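Local coordinates for protein myosin-I heavy chain (Dictyostelium discoideum, PDB 5EJY) that is an actin-based class VII motor with ATPase activity, involved in the early steps of phagocytosis and adhesion, seen here through its first tail MyTH4-FERM unit, at residues F36-S41 against I110-S115; S46-S51 against R102-C107; Q317-L322 against Q399-H404. One frame throughout, in Å; residues are numbered along the deposited sequence.

Contact 1: F36-S41 against I110-S115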
ATOM      1  N   PHE A  36      36.761   2.281 -17.269  1.00 35.09           N
ATOM      2  CA  PHE A  36      35.974   1.088 -16.964  1.00 37.21           C
ATOM      3  C   PHE A  36      35.967   0.685 -15.486  1.00 30.81           C
ATOM      4  O   PHE A  36      35.234  -0.216 -15.083  1.00 35.21           O
ATOM      5  CB  PHE A  36      36.419  -0.080 -17.840  1.00 35.24           C
ATOM      6  CG  PHE A  36      36.302   0.189 -19.316  1.00 35.08           C
ATOM      7  CD1 PHE A  36      37.433   0.399 -20.089  1.00 39.84           C
ATOM      8  CD2 PHE A  36      35.059   0.238 -19.931  1.00 34.93           C
ATOM      9  CE1 PHE A  36      37.324   0.641 -21.452  1.00 41.36           C
ATOM     10  CE2 PHE A  36      34.943   0.482 -21.288  1.00 35.22           C
ATOM     11  CZ  PHE A  36      36.076   0.690 -22.052  1.00 36.30           C
ATOM     12  N   SER A  37      36.761   1.359 -14.671  1.00 33.10           N
ATOM     13  CA  SER A  37      36.834   1.006 -13.264  1.00 28.58           C
ATOM     14  C   SER A  37      36.787   2.244 -12.395  1.00 29.76           C
ATOM     15  O   SER A  37      36.719   3.364 -12.902  1.00 32.92           O
ATOM     16  CB  SER A  37      38.121   0.217 -12.983  1.00 37.13           C
ATOM     17  OG  SER A  37      39.250   1.057 -13.106  1.00 40.44           O
ATOM     18  N   TYR A  38      36.849   2.036 -11.083  1.00 30.54           N
ATOM     19  CA  TYR A  38      36.693   3.113 -10.108  1.00 32.21           C
ATOM     20  C   TYR A  38      37.529   4.352 -10.420  1.00 40.85           C
ATOM     21  O   TYR A  38      38.705   4.246 -10.778  1.00 37.51           O
ATOM     22  CB  TYR A  38      37.043   2.618  -8.694  1.00 32.53           C
ATOM     23  CG  TYR A  38      37.202   3.758  -7.709  1.00 36.51           C
ATOM     24  CD1 TYR A  38      36.100   4.306  -7.077  1.00 36.57           C
ATOM     25  CD2 TYR A  38      38.450   4.314  -7.444  1.00 41.21           C
ATOM     26  CE1 TYR A  38      36.222   5.364  -6.200  1.00 37.31           C
ATOM     27  CE2 TYR A  38      38.587   5.370  -6.557  1.00 40.78           C
ATOM     28  CZ  TYR A  38      37.468   5.890  -5.937  1.00 41.14           C
ATOM     29  OH  TYR A  38      37.576   6.941  -5.050  1.00 44.52           O
ATOM     30  N   GLN A  39      36.928   5.528 -10.265  1.00 36.19           N
ATOM     31  CA  GLN A  39      37.699   6.765 -10.288  1.00 34.64           C
ATOM     32  C   GLN A  39      37.165   7.789  -9.299  1.00 39.07           C
ATOM     33  O   GLN A  39      35.975   7.814  -8.989  1.00 35.81           O
ATOM     34  CB  GLN A  39      37.760   7.353 -11.688  1.00 35.53           C
ATOM     35  CG  GLN A  39      36.504   8.109 -12.103  1.00 37.66           C
ATOM     36  CD  GLN A  39      36.531   8.458 -13.566  1.00 34.85           C
ATOM     37  OE1 GLN A  39      36.522   7.575 -14.417  1.00 36.42           O
ATOM     38  NE2 GLN A  39      36.582   9.746 -13.870  1.00 37.05           N
ATOM     39  N   LYS A  40      38.057   8.639  -8.804  1.00 39.33           N
ATOM     40  CA  LYS A  40      37.683   9.624  -7.799  1.00 38.78           C
ATOM     41  C   LYS A  40      37.209  10.927  -8.443  1.00 33.24           C
ATOM     42  O   LYS A  40      36.489  11.713  -7.829  1.00 39.49           O
ATOM     43  CB  LYS A  40      38.854   9.885  -6.846  1.00 45.77           C
ATOM     44  CG  LYS A  40      40.014  10.637  -7.477  1.00 43.78           C
ATOM     45  CD  LYS A  40      41.342  10.262  -6.814  1.00 53.35           C
ATOM     46  CE  LYS A  40      41.295  10.433  -5.299  1.00 56.09           C
ATOM     47  N   SER A  41      37.609  11.144  -9.688  1.00 41.68           N
ATOM     48  CA  SER A  41      37.261  12.368 -10.396  1.00 43.17           C
ATOM     49  C   SER A  41      35.948  12.231 -11.182  1.00 40.72           C
ATOM     50  O   SER A  41      35.528  11.126 -11.519  1.00 41.81           O
ATOM     51  CB  SER A  41      38.391  12.741 -11.347  1.00 42.36           C
ATOM     52  OG  SER A  41      38.562  11.735 -12.328  1.00 44.49           O
ATOM     53  N   ILE A 110      28.490  -0.305 -11.351  1.00 25.76           N
ATOM     54  CA  ILE A 110      29.409  -1.404 -11.652  1.00 24.31           C
ATOM     55  C   ILE A 110      30.828  -0.859 -11.697  1.00 27.89           C
ATOM     56  O   ILE A 110      31.732  -1.382 -11.037  1.00 25.11           O
ATOM     57  CB  ILE A 110      29.070  -2.060 -12.993  1.00 23.33           C
ATOM     58  CG1 ILE A 110      27.698  -2.733 -12.909  1.00 23.95           C
ATOM     59  CG2 ILE A 110      30.158  -3.082 -13.393  1.00 28.37           C
ATOM     60  CD1 ILE A 110      27.089  -3.064 -14.252  1.00 23.34           C
ATOM     61  N   LYS A 111      31.003   0.214 -12.461  1.00 24.26           N
ATOM     62  CA  LYS A 111      32.295   0.890 -12.598  1.00 29.23           C
ATOM     63  C   LYS A 111      32.911   1.271 -11.250  1.00 30.74           C
ATOM     64  O   LYS A 111      34.070   0.943 -10.970  1.00 27.95           O
ATOM     65  CB  LYS A 111      32.141   2.136 -13.491  1.00 27.84           C
ATOM     66  CG  LYS A 111      33.266   3.156 -13.381  1.00 29.47           C
ATOM     67  CD  LYS A 111      32.973   4.406 -14.235  1.00 26.07           C
ATOM     68  CE  LYS A 111      33.976   5.515 -13.939  1.00 32.10           C
ATOM     69  NZ  LYS A 111      35.356   5.110 -14.377  1.00 34.18           N
ATOM     70  N   GLN A 112      32.143   1.965 -10.414  1.00 26.15           N
ATOM     71  CA  GLN A 112      32.688   2.474  -9.161  1.00 27.63           C
ATOM     72  C   GLN A 112      32.941   1.380  -8.129  1.00 28.77           C
ATOM     73  O   GLN A 112      33.599   1.625  -7.116  1.00 27.77           O
ATOM     74  CB  GLN A 112      31.785   3.554  -8.557  1.00 28.05           C
ATOM     75  CG  GLN A 112      31.799   4.879  -9.323  1.00 30.34           C
ATOM     76  CD  GLN A 112      33.188   5.513  -9.374  1.00 28.95           C
ATOM     77  OE1 GLN A 112      33.988   5.213 -10.257  1.00 27.29           O
ATOM     78  NE2 GLN A 112      33.467   6.398  -8.429  1.00 28.18           N
ATOM     79  N   SER A 113      32.400   0.191  -8.368  1.00 25.22           N
ATOM     80  CA  SER A 113      32.654  -0.929  -7.468  1.00 29.04           C
ATOM     81  C   SER A 113      33.708  -1.879  -8.058  1.00 27.25           C
ATOM     82  O   SER A 113      33.938  -2.963  -7.525  1.00 32.69           O
ATOM     83  CB  SER A 113      31.361  -1.690  -7.150  1.00 24.59           C
ATOM     84  OG  SER A 113      30.824  -2.294  -8.317  1.00 26.15           O
ATOM     85  N   THR A 114      34.325  -1.472  -9.167  1.00 28.77           N
ATOM     86  CA  THR A 114      35.361  -2.277  -9.819  1.00 31.79           C
ATOM     87  C   THR A 114      36.742  -1.736  -9.468  1.00 33.05           C
ATOM     88  O   THR A 114      37.019  -0.561  -9.689  1.00 28.15           O
ATOM     89  CB  THR A 114      35.190  -2.286 -11.345  1.00 35.51           C
ATOM     90  OG1 THR A 114      33.996  -3.001 -11.681  1.00 31.38           O
ATOM     91  CG2 THR A 114      36.394  -2.962 -12.031  1.00 30.29           C
ATOM     92  N   SER A 115      37.594  -2.594  -8.907  1.00 35.34           N
ATOM     93  CA  SER A 115      38.931  -2.188  -8.474  1.00 32.43           C
ATOM     94  C   SER A 115      38.881  -0.981  -7.573  1.00 35.23           C
ATOM     95  O   SER A 115      39.673  -0.058  -7.728  1.00 38.81           O
ATOM     96  CB  SER A 115      39.822  -1.880  -9.669  1.00 33.82           C
ATOM     97  OG  SER A 115      40.094  -3.067 -10.381  1.00 35.88           O
TER

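Contact 2: S46-S51 against R102-C107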
ATOM      1  N   SER A  46      28.763  11.200 -20.321  1.00 30.19           N
ATOM      2  CA  SER A  46      28.010  10.038 -19.861  1.00 31.91           C
ATOM      3  C   SER A  46      28.809   8.771 -20.171  1.00 34.14           C
ATOM      4  O   SER A  46      29.615   8.768 -21.101  1.00 32.70           O
ATOM      5  CB  SER A  46      26.642   9.985 -20.551  1.00 27.69           C
ATOM      6  OG  SER A  46      26.765   9.937 -21.963  1.00 31.52           O
ATOM      7  N   LEU A  47      28.592   7.702 -19.405  1.00 25.70           N
ATOM      8  CA  LEU A  47      29.210   6.407 -19.719  1.00 28.17           C
ATOM      9  C   LEU A  47      28.657   5.779 -20.985  1.00 28.73           C
ATOM     10  O   LEU A  47      29.403   5.186 -21.765  1.00 31.02           O
ATOM     11  CB  LEU A  47      29.067   5.401 -18.560  1.00 28.86           C
ATOM     12  CG  LEU A  47      29.827   5.630 -17.255  1.00 29.76           C
ATOM     13  CD1 LEU A  47      29.718   4.388 -16.342  1.00 22.80           C
ATOM     14  CD2 LEU A  47      31.308   5.974 -17.497  1.00 33.23           C
ATOM     15  N   LEU A  48      27.343   5.881 -21.182  1.00 23.66           N
ATOM     16  CA  LEU A  48      26.721   5.325 -22.367  1.00 26.59           C
ATOM     17  C   LEU A  48      26.371   6.452 -23.337  1.00 29.34           C
ATOM     18  O   LEU A  48      26.521   7.629 -23.018  1.00 31.89           O
ATOM     19  CB  LEU A  48      25.480   4.505 -21.997  1.00 26.35           C
ATOM     20  CG  LEU A  48      25.740   3.375 -20.998  1.00 26.42           C
ATOM     21  CD1 LEU A  48      24.448   2.657 -20.622  1.00 24.52           C
ATOM     22  CD2 LEU A  48      26.768   2.371 -21.580  1.00 28.99           C
ATOM     23  N   VAL A  49      25.925   6.094 -24.526  1.00 29.80           N
ATOM     24  CA  VAL A  49      25.637   7.109 -25.532  1.00 30.24           C
ATOM     25  C   VAL A  49      24.165   7.492 -25.489  1.00 28.70           C
ATOM     26  O   VAL A  49      23.293   6.648 -25.675  1.00 32.93           O
ATOM     27  CB  VAL A  49      25.993   6.618 -26.943  1.00 32.48           C
ATOM     28  CG1 VAL A  49      25.599   7.662 -27.989  1.00 34.75           C
ATOM     29  CG2 VAL A  49      27.499   6.270 -27.030  1.00 33.78           C
ATOM     30  N   HIS A  50      23.895   8.770 -25.242  1.00 33.21           N
ATOM     31  CA  HIS A  50      22.527   9.273 -25.278  1.00 32.24           C
ATOM     32  C   HIS A  50      22.380  10.296 -26.414  1.00 34.36           C
ATOM     33  O   HIS A  50      23.144  11.249 -26.498  1.00 31.81           O
ATOM     34  CB  HIS A  50      22.144   9.885 -23.920  1.00 28.54           C
ATOM     35  CG  HIS A  50      22.411   8.977 -22.753  1.00 32.74           C
ATOM     36  ND1 HIS A  50      21.512   8.019 -22.331  1.00 29.22           N
ATOM     37  CD2 HIS A  50      23.484   8.869 -21.933  1.00 30.42           C
ATOM     38  CE1 HIS A  50      22.019   7.360 -21.302  1.00 31.83           C
ATOM     39  NE2 HIS A  50      23.213   7.862 -21.035  1.00 27.44           N
ATOM     40  N   SER A  51      21.405  10.092 -27.290  1.00 34.77           N
ATOM     41  CA  SER A  51      21.157  11.050 -28.367  1.00 41.63           C
ATOM     42  C   SER A  51      20.522  12.327 -27.814  1.00 44.58           C
ATOM     43  O   SER A  51      20.584  13.390 -28.432  1.00 43.73           O
ATOM     44  CB  SER A  51      20.246  10.438 -29.431  1.00 42.12           C
ATOM     45  OG  SER A  51      18.972  10.127 -28.893  1.00 44.38           O
ATOM     46  N   ARG A 102      18.466   4.258 -17.080  1.00 19.69           N
ATOM     47  CA  ARG A 102      18.627   3.198 -16.088  1.00 19.93           C
ATOM     48  C   ARG A 102      19.940   2.459 -16.280  1.00 21.27           C
ATOM     49  O   ARG A 102      20.676   2.210 -15.301  1.00 20.35           O
ATOM     50  CB  ARG A 102      17.447   2.221 -16.147  1.00 19.64           C
ATOM     51  CG  ARG A 102      16.139   2.874 -15.693  1.00 22.44           C
ATOM     52  CD  ARG A 102      14.969   1.940 -15.804  1.00 21.01           C
ATOM     53  NE  ARG A 102      13.748   2.572 -15.306  1.00 20.55           N
ATOM     54  CZ  ARG A 102      12.573   1.967 -15.244  1.00 22.15           C
ATOM     55  NH1 ARG A 102      12.464   0.706 -15.625  1.00 25.30           N
ATOM     56  NH2 ARG A 102      11.510   2.614 -14.773  1.00 21.95           N
ATOM     57  N   ASP A 103      20.245   2.105 -17.525  1.00 19.15           N
ATOM     58  CA  ASP A 103      21.482   1.335 -17.762  1.00 25.56           C
ATOM     59  C   ASP A 103      22.709   2.182 -17.465  1.00 21.68           C
ATOM     60  O   ASP A 103      23.694   1.696 -16.904  1.00 22.45           O
ATOM     61  CB  ASP A 103      21.521   0.736 -19.167  1.00 23.33           C
ATOM     62  CG  ASP A 103      20.516  -0.392 -19.341  1.00 24.81           C
ATOM     63  OD1 ASP A 103      19.971  -0.890 -18.323  1.00 22.61           O
ATOM     64  OD2 ASP A 103      20.271  -0.790 -20.493  1.00 26.28           O
ATOM     65  N   GLU A 104      22.632   3.464 -17.814  1.00 20.15           N
ATOM     66  CA  GLU A 104      23.658   4.429 -17.430  1.00 19.13           C
ATOM     67  C   GLU A 104      23.981   4.353 -15.938  1.00 24.28           C
ATOM     68  O   GLU A 104      25.145   4.194 -15.551  1.00 20.48           O
ATOM     69  CB  GLU A 104      23.213   5.851 -17.790  1.00 23.84           C
ATOM     70  CG  GLU A 104      24.167   6.936 -17.309  1.00 25.20           C
ATOM     71  CD  GLU A 104      25.380   7.095 -18.210  1.00 28.92           C
ATOM     72  OE1 GLU A 104      25.249   6.870 -19.433  1.00 24.32           O
ATOM     73  OE2 GLU A 104      26.464   7.439 -17.685  1.00 30.85           O
ATOM     74  N   ILE A 105      22.947   4.478 -15.106  1.00 20.70           N
ATOM     75  CA  ILE A 105      23.103   4.401 -13.661  1.00 20.11           C
ATOM     76  C   ILE A 105      23.752   3.092 -13.232  1.00 22.68           C
ATOM     77  O   ILE A 105      24.708   3.095 -12.447  1.00 23.61           O
ATOM     78  CB  ILE A 105      21.746   4.598 -12.926  1.00 24.57           C
ATOM     79  CG1 ILE A 105      21.201   6.011 -13.184  1.00 22.04           C
ATOM     80  CG2 ILE A 105      21.887   4.320 -11.422  1.00 20.73           C
ATOM     81  CD1 ILE A 105      19.673   6.112 -13.044  1.00 23.97           C
ATOM     82  N   TYR A 106      23.262   1.967 -13.739  1.00 20.26           N
ATOM     83  CA  TYR A 106      23.841   0.697 -13.316  1.00 23.33           C
ATOM     84  C   TYR A 106      25.313   0.574 -13.729  1.00 23.75           C
ATOM     85  O   TYR A 106      26.116   0.045 -12.981  1.00 23.72           O
ATOM     86  CB  TYR A 106      23.046  -0.481 -13.868  1.00 20.74           C
ATOM     87  CG  TYR A 106      21.865  -0.888 -13.011  1.00 20.84           C
ATOM     88  CD1 TYR A 106      22.039  -1.704 -11.903  1.00 23.49           C
ATOM     89  CD2 TYR A 106      20.576  -0.442 -13.306  1.00 21.28           C
ATOM     90  CE1 TYR A 106      20.962  -2.088 -11.113  1.00 23.13           C
ATOM     91  CE2 TYR A 106      19.485  -0.828 -12.519  1.00 20.35           C
ATOM     92  CZ  TYR A 106      19.690  -1.652 -11.430  1.00 22.11           C
ATOM     93  OH  TYR A 106      18.629  -2.047 -10.645  1.00 20.71           O
ATOM     94  N   CYS A 107      25.656   1.071 -14.913  1.00 23.16           N
ATOM     95  CA  CYS A 107      27.038   0.998 -15.392  1.00 22.22           C
ATOM     96  C   CYS A 107      27.953   1.833 -14.522  1.00 24.83           C
ATOM     97  O   CYS A 107      29.096   1.451 -14.282  1.00 23.35           O
ATOM     98  CB  CYS A 107      27.154   1.455 -16.850  1.00 21.36           C
ATOM     99  SG  CYS A 107      26.545   0.283 -18.035  1.00 25.80           S
TER

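Contact 3: Q317-L322 against Q399-H404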
ATOM      1  N   GLN A 317     -15.942  -3.030  12.295  1.00 24.12           N
ATOM      2  CA  GLN A 317     -15.987  -2.211  11.080  1.00 25.11           C
ATOM      3  C   GLN A 317     -17.403  -1.712  10.788  1.00 24.01           C
ATOM      4  O   GLN A 317     -17.610  -0.529  10.541  1.00 24.70           O
ATOM      5  CB  GLN A 317     -15.471  -3.034   9.902  1.00 22.15           C
ATOM      6  CG  GLN A 317     -15.752  -2.468   8.521  1.00 25.46           C
ATOM      7  CD  GLN A 317     -15.148  -3.336   7.428  1.00 23.20           C
ATOM      8  OE1 GLN A 317     -14.120  -3.972   7.641  1.00 21.31           O
ATOM      9  NE2 GLN A 317     -15.801  -3.393   6.271  1.00 22.43           N
ATOM     10  N   LEU A 318     -18.361  -2.629  10.798  1.00 23.05           N
ATOM     11  CA  LEU A 318     -19.759  -2.282  10.536  1.00 24.76           C
ATOM     12  C   LEU A 318     -20.312  -1.316  11.576  1.00 29.93           C
ATOM     13  O   LEU A 318     -20.989  -0.346  11.233  1.00 26.90           O
ATOM     14  CB  LEU A 318     -20.607  -3.545  10.483  1.00 24.75           C
ATOM     15  CG  LEU A 318     -22.108  -3.375  10.218  1.00 30.26           C
ATOM     16  CD1 LEU A 318     -22.373  -2.558   8.948  1.00 25.81           C
ATOM     17  CD2 LEU A 318     -22.718  -4.754  10.107  1.00 27.32           C
ATOM     18  N   PHE A 319     -20.031  -1.582  12.847  1.00 25.92           N
ATOM     19  CA  PHE A 319     -20.433  -0.684  13.920  1.00 29.24           C
ATOM     20  C   PHE A 319     -19.925   0.718  13.633  1.00 29.76           C
ATOM     21  O   PHE A 319     -20.675   1.691  13.709  1.00 28.59           O
ATOM     22  CB  PHE A 319     -19.860  -1.172  15.253  1.00 25.90           C
ATOM     23  CG  PHE A 319     -20.226  -0.307  16.433  1.00 29.99           C
ATOM     24  CD1 PHE A 319     -21.213  -0.711  17.322  1.00 27.51           C
ATOM     25  CD2 PHE A 319     -19.571   0.895  16.660  1.00 29.55           C
ATOM     26  CE1 PHE A 319     -21.541   0.071  18.415  1.00 27.32           C
ATOM     27  CE2 PHE A 319     -19.896   1.689  17.745  1.00 34.31           C
ATOM     28  CZ  PHE A 319     -20.887   1.277  18.626  1.00 31.79           C
ATOM     29  N   ASN A 320     -18.639   0.825  13.307  1.00 26.11           N
ATOM     30  CA  ASN A 320     -18.049   2.126  13.014  1.00 28.73           C
ATOM     31  C   ASN A 320     -18.650   2.785  11.776  1.00 29.14           C
ATOM     32  O   ASN A 320     -18.844   3.999  11.750  1.00 28.97           O
ATOM     33  CB  ASN A 320     -16.532   2.021  12.874  1.00 32.56           C
ATOM     34  CG  ASN A 320     -15.859   1.672  14.184  1.00 43.86           C
ATOM     35  OD1 ASN A 320     -16.371   1.999  15.257  1.00 39.99           O
ATOM     36  ND2 ASN A 320     -14.709   1.006  14.107  1.00 46.14           N
ATOM     37  N   ASP A 321     -18.951   1.993  10.755  1.00 24.59           N
ATOM     38  CA  ASP A 321     -19.572   2.555   9.569  1.00 26.03           C
ATOM     39  C   ASP A 321     -20.990   3.062   9.888  1.00 28.78           C
ATOM     40  O   ASP A 321     -21.422   4.073   9.352  1.00 27.35           O
ATOM     41  CB  ASP A 321     -19.613   1.545   8.424  1.00 24.33           C
ATOM     42  CG  ASP A 321     -18.251   1.354   7.755  1.00 23.66           C
ATOM     43  OD1 ASP A 321     -17.381   2.233   7.895  1.00 31.19           O
ATOM     44  OD2 ASP A 321     -18.065   0.332   7.079  1.00 26.79           O
ATOM     45  N   LEU A 322     -21.707   2.360  10.757  1.00 26.39           N
ATOM     46  CA  LEU A 322     -23.075   2.767  11.092  1.00 29.70           C
ATOM     47  C   LEU A 322     -23.096   3.986  12.009  1.00 30.40           C
ATOM     48  O   LEU A 322     -24.158   4.572  12.261  1.00 33.49           O
ATOM     49  CB  LEU A 322     -23.874   1.588  11.661  1.00 26.17           C
ATOM     50  CG  LEU A 322     -24.043   0.463  10.644  1.00 25.43           C
ATOM     51  CD1 LEU A 322     -24.817  -0.712  11.210  1.00 29.41           C
ATOM     52  CD2 LEU A 322     -24.731   1.004   9.380  1.00 28.96           C
ATOM     53  N   GLN A 399     -26.820  -8.939  16.763  1.00 39.64           N
ATOM     54  CA  GLN A 399     -28.090  -9.135  16.080  1.00 39.64           C
ATOM     55  C   GLN A 399     -28.532  -7.853  15.381  1.00 34.98           C
ATOM     56  O   GLN A 399     -28.919  -7.881  14.221  1.00 39.47           O
ATOM     57  CB  GLN A 399     -29.172  -9.592  17.064  1.00 41.66           C
ATOM     58  N   LEU A 400     -28.478  -6.734  16.097  1.00 35.73           N
ATOM     59  CA  LEU A 400     -28.874  -5.445  15.538  1.00 33.02           C
ATOM     60  C   LEU A 400     -27.991  -5.052  14.358  1.00 39.22           C
ATOM     61  O   LEU A 400     -28.457  -4.452  13.380  1.00 33.98           O
ATOM     62  CB  LEU A 400     -28.805  -4.366  16.618  1.00 35.12           C
ATOM     63  CG  LEU A 400     -29.928  -4.396  17.656  1.00 37.21           C
ATOM     64  CD1 LEU A 400     -29.652  -3.428  18.794  1.00 30.32           C
ATOM     65  CD2 LEU A 400     -31.266  -4.073  16.982  1.00 39.91           C
ATOM     66  N   LEU A 401     -26.706  -5.380  14.464  1.00 31.70           N
ATOM     67  CA  LEU A 401     -25.754  -5.101  13.393  1.00 36.20           C
ATOM     68  C   LEU A 401     -26.063  -5.964  12.181  1.00 33.22           C
ATOM     69  O   LEU A 401     -26.133  -5.469  11.055  1.00 34.25           O
ATOM     70  CB  LEU A 401     -24.305  -5.340  13.866  1.00 29.44           C
ATOM     71  CG  LEU A 401     -23.731  -4.375  14.907  1.00 27.00           C
ATOM     72  CD1 LEU A 401     -22.325  -4.809  15.330  1.00 30.28           C
ATOM     73  CD2 LEU A 401     -23.697  -2.948  14.374  1.00 29.22           C
ATOM     74  N   GLU A 402     -26.261  -7.257  12.415  1.00 32.20           N
ATOM     75  CA  GLU A 402     -26.446  -8.211  11.324  1.00 34.44           C
ATOM     76  C   GLU A 402     -27.737  -7.990  10.527  1.00 39.64           C
ATOM     77  O   GLU A 402     -27.845  -8.437   9.384  1.00 33.73           O
ATOM     78  CB  GLU A 402     -26.406  -9.652  11.846  1.00 40.16           C
ATOM     79  CG  GLU A 402     -25.012 -10.154  12.182  1.00 46.90           C
ATOM     80  CD  GLU A 402     -24.109 -10.228  10.961  1.00 50.96           C
ATOM     81  OE1 GLU A 402     -24.633 -10.153   9.830  1.00 51.50           O
ATOM     82  OE2 GLU A 402     -22.878 -10.363  11.130  1.00 57.17           O
ATOM     83  N   LYS A 403     -28.709  -7.312  11.128  1.00 37.85           N
ATOM     84  CA  LYS A 403     -29.998  -7.102  10.465  1.00 44.28           C
ATOM     85  C   LYS A 403     -30.114  -5.733   9.797  1.00 41.33           C
ATOM     86  O   LYS A 403     -31.132  -5.433   9.163  1.00 41.25           O
ATOM     87  CB  LYS A 403     -31.161  -7.307  11.445  1.00 43.69           C
ATOM     88  CG  LYS A 403     -31.304  -8.734  11.960  1.00 49.23           C
ATOM     89  CD  LYS A 403     -31.524  -9.726  10.825  1.00 48.99           C
ATOM     90  CE  LYS A 403     -31.740 -11.141  11.353  1.00 51.58           C
ATOM     91  N   HIS A 404     -29.088  -4.898   9.940  1.00 36.41           N
ATOM     92  CA  HIS A 404     -29.085  -3.604   9.252  1.00 39.05           C
ATOM     93  C   HIS A 404     -28.953  -3.814   7.747  1.00 33.76           C
ATOM     94  O   HIS A 404     -28.239  -4.717   7.317  1.00 32.03           O
ATOM     95  CB  HIS A 404     -27.950  -2.722   9.763  1.00 36.43           C
ATOM     96  CG  HIS A 404     -28.068  -1.292   9.343  1.00 33.45           C
ATOM     97  ND1 HIS A 404     -27.726  -0.858   8.079  1.00 35.01           N
ATOM     98  CD2 HIS A 404     -28.506  -0.199  10.014  1.00 34.33           C
ATOM     99  CE1 HIS A 404     -27.941   0.444   7.994  1.00 36.11           C
ATOM    100  NE2 HIS A 404     -28.408   0.868   9.156  1.00 34.64           N
TER

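Contact 1: F36-S41 against I110-S115
A polar seam of side chain against backbone, centred on Tyr38 and Gln112, fastens an irregular chain to the C-terminal end of helix 102-112 in the MyTH4 domain. Gln112 supplies its middle: the carboxamide lies beside the extended backbone of Gln39 and bonds it twice, OE1 taking the Gln39 N-H at 3.0 Å and NE2 giving to Gln39 O at 2.9 Å. Paired like this, much as a neighbouring strand would pair, the amide is fixed in its rotation; Gln39 O lies 9° out of its plane. Gln112 gets there by a bend at chi2 (-61°), which folds the side chain back toward the loop. The Tyr38 ring slants past the same group, its plane 18° from that of the amide, with CD1 3.6 Å from Gln112 NE2.

Lys111, next to Gln112 on the helix, reaches the side chain of Gln39 rather than its backbone. Its chain runs out straight and turns only at the last torsion, where NZ gives hydrogen bonds to Ser37 O and to Gln39 OE1, both 2.7 Å long. The ammonium group thus links a backbone carbonyl to a side-chain amide. Beyond the helix end, Thr114 O accepts Tyr38 N at 3.0 Å, lying in the carbonyl plane, while Thr114 CG2 rests on Ser37 CB.

Around this seam, helix 53-70 places Phe63, Leu67 and Met70 against Gln112, Met70 also touching Tyr38. Leu121 of helix 119-133 meets the Tyr38 ring, and helix 16-23 packs on Phe36 through Ala20 and Asn21.

Contact 2: S46-S51 against R102-C107
Hydrogen bonds to one buried carboxylate, that of Glu104, tie the loop 46-51 to helix 102-112. OE2 accepts Leu47 N at 2.7 Å on its syn lone pair. OE1 takes two donors: Leu48 N at 2.9 Å, on the syn side, and His50 NE2 at 2.8 Å, the two arriving from opposite faces of the carboxylate plane. The imidazole meets that oxygen with its edge, OE1 lying 10° out of the ring plane; His50 NE2 comes to it from above the carboxylate plane, and the ring and carboxylate planes are 50° apart. Glu104 is bent at chi2 (80°), which swings the acid group off the helix and up against consecutive loop N-H groups. With three donors from the loop and a further one from Gln108 on OE2, the charged form is probably favoured despite the burial. Within the loop, Ser46 OG gives Leu48 O an unusually short bond of 2.5 Å.

The setting is the helical bundle of the MyTH4 domain, where the loop joining helices 16-23 and 53-70 packs against helix 102-112.

Apolar contacts flank the acid. Leu47 CD1 reaches Cys107 CB at 3.9 Å, and Leu48, sliding past Glu104 in the opposite direction, sets CD1 against the backbone of Asp103 and 4.1 Å from Cys107 SG. Asp103 itself turns its carboxylate to Thr139. Tyr19 of helix 16-23 touches both Leu48 and Cys107, while Ala59 of helix 53-70 lies on Glu104.

Contact 3: Q317-L322 against Q399-H404
Leu401 points into a hollow on helix 304-322 and Leu322 packs on His404, an apolar helix-to-helix seam in the all-helical central lobe of the FERM domain. The hollow is shaped by the backbone of Phe319 and the side chain of Leu322: Leu401 CD2 lies 4.0 Å from Phe319 CA and equally far from Leu322 CD1. Leu318 adds a bump in return. With its CG anti to the backbone N (chi1 180°) it reaches toward helix 390-402, and its CD2 settles near Leu401 CB and 3.6 Å from Leu401 O.

Past the end of helix 390-402 the chain turns, and His404 offers the flat of its ring to Leu322. Tyr333, from helix 331-346, meets the same imidazole edge-to-face, while ND1 is bonded to Leu406 N. An alanine in place of His404 would remove the ring, and would probably open a gap beside Leu322 and leave Leu406 N without that acceptor. Leu322 CD2 makes a CH-pi contact over the ring face of His404, 3.6 Å from the centroid and 14° off the normal.

Overall arrangement
Contacts 1 and 2 belong together. Their centres are 14 Å apart in the MyTH4 domain, both use helix 102-112, and they touch where Lys111 CD meets Leu47 CD1. Along the chain the segments of contact 2 fall between those of contact 1, 36-41 and 46-51 coming before 102-107 and 110-115, so that one long loop between helices 16-23 and 53-70 is fixed at two levels of a single helix. Contact 3 follows later, in the FERM central lobe, on the opposite side of the chain's centre and about 64 Å from contact 1 and 58 Å from contact 2, centre to centre. The tail fragment thus illustrates separate domains, each tied internally by its own long-range contacts.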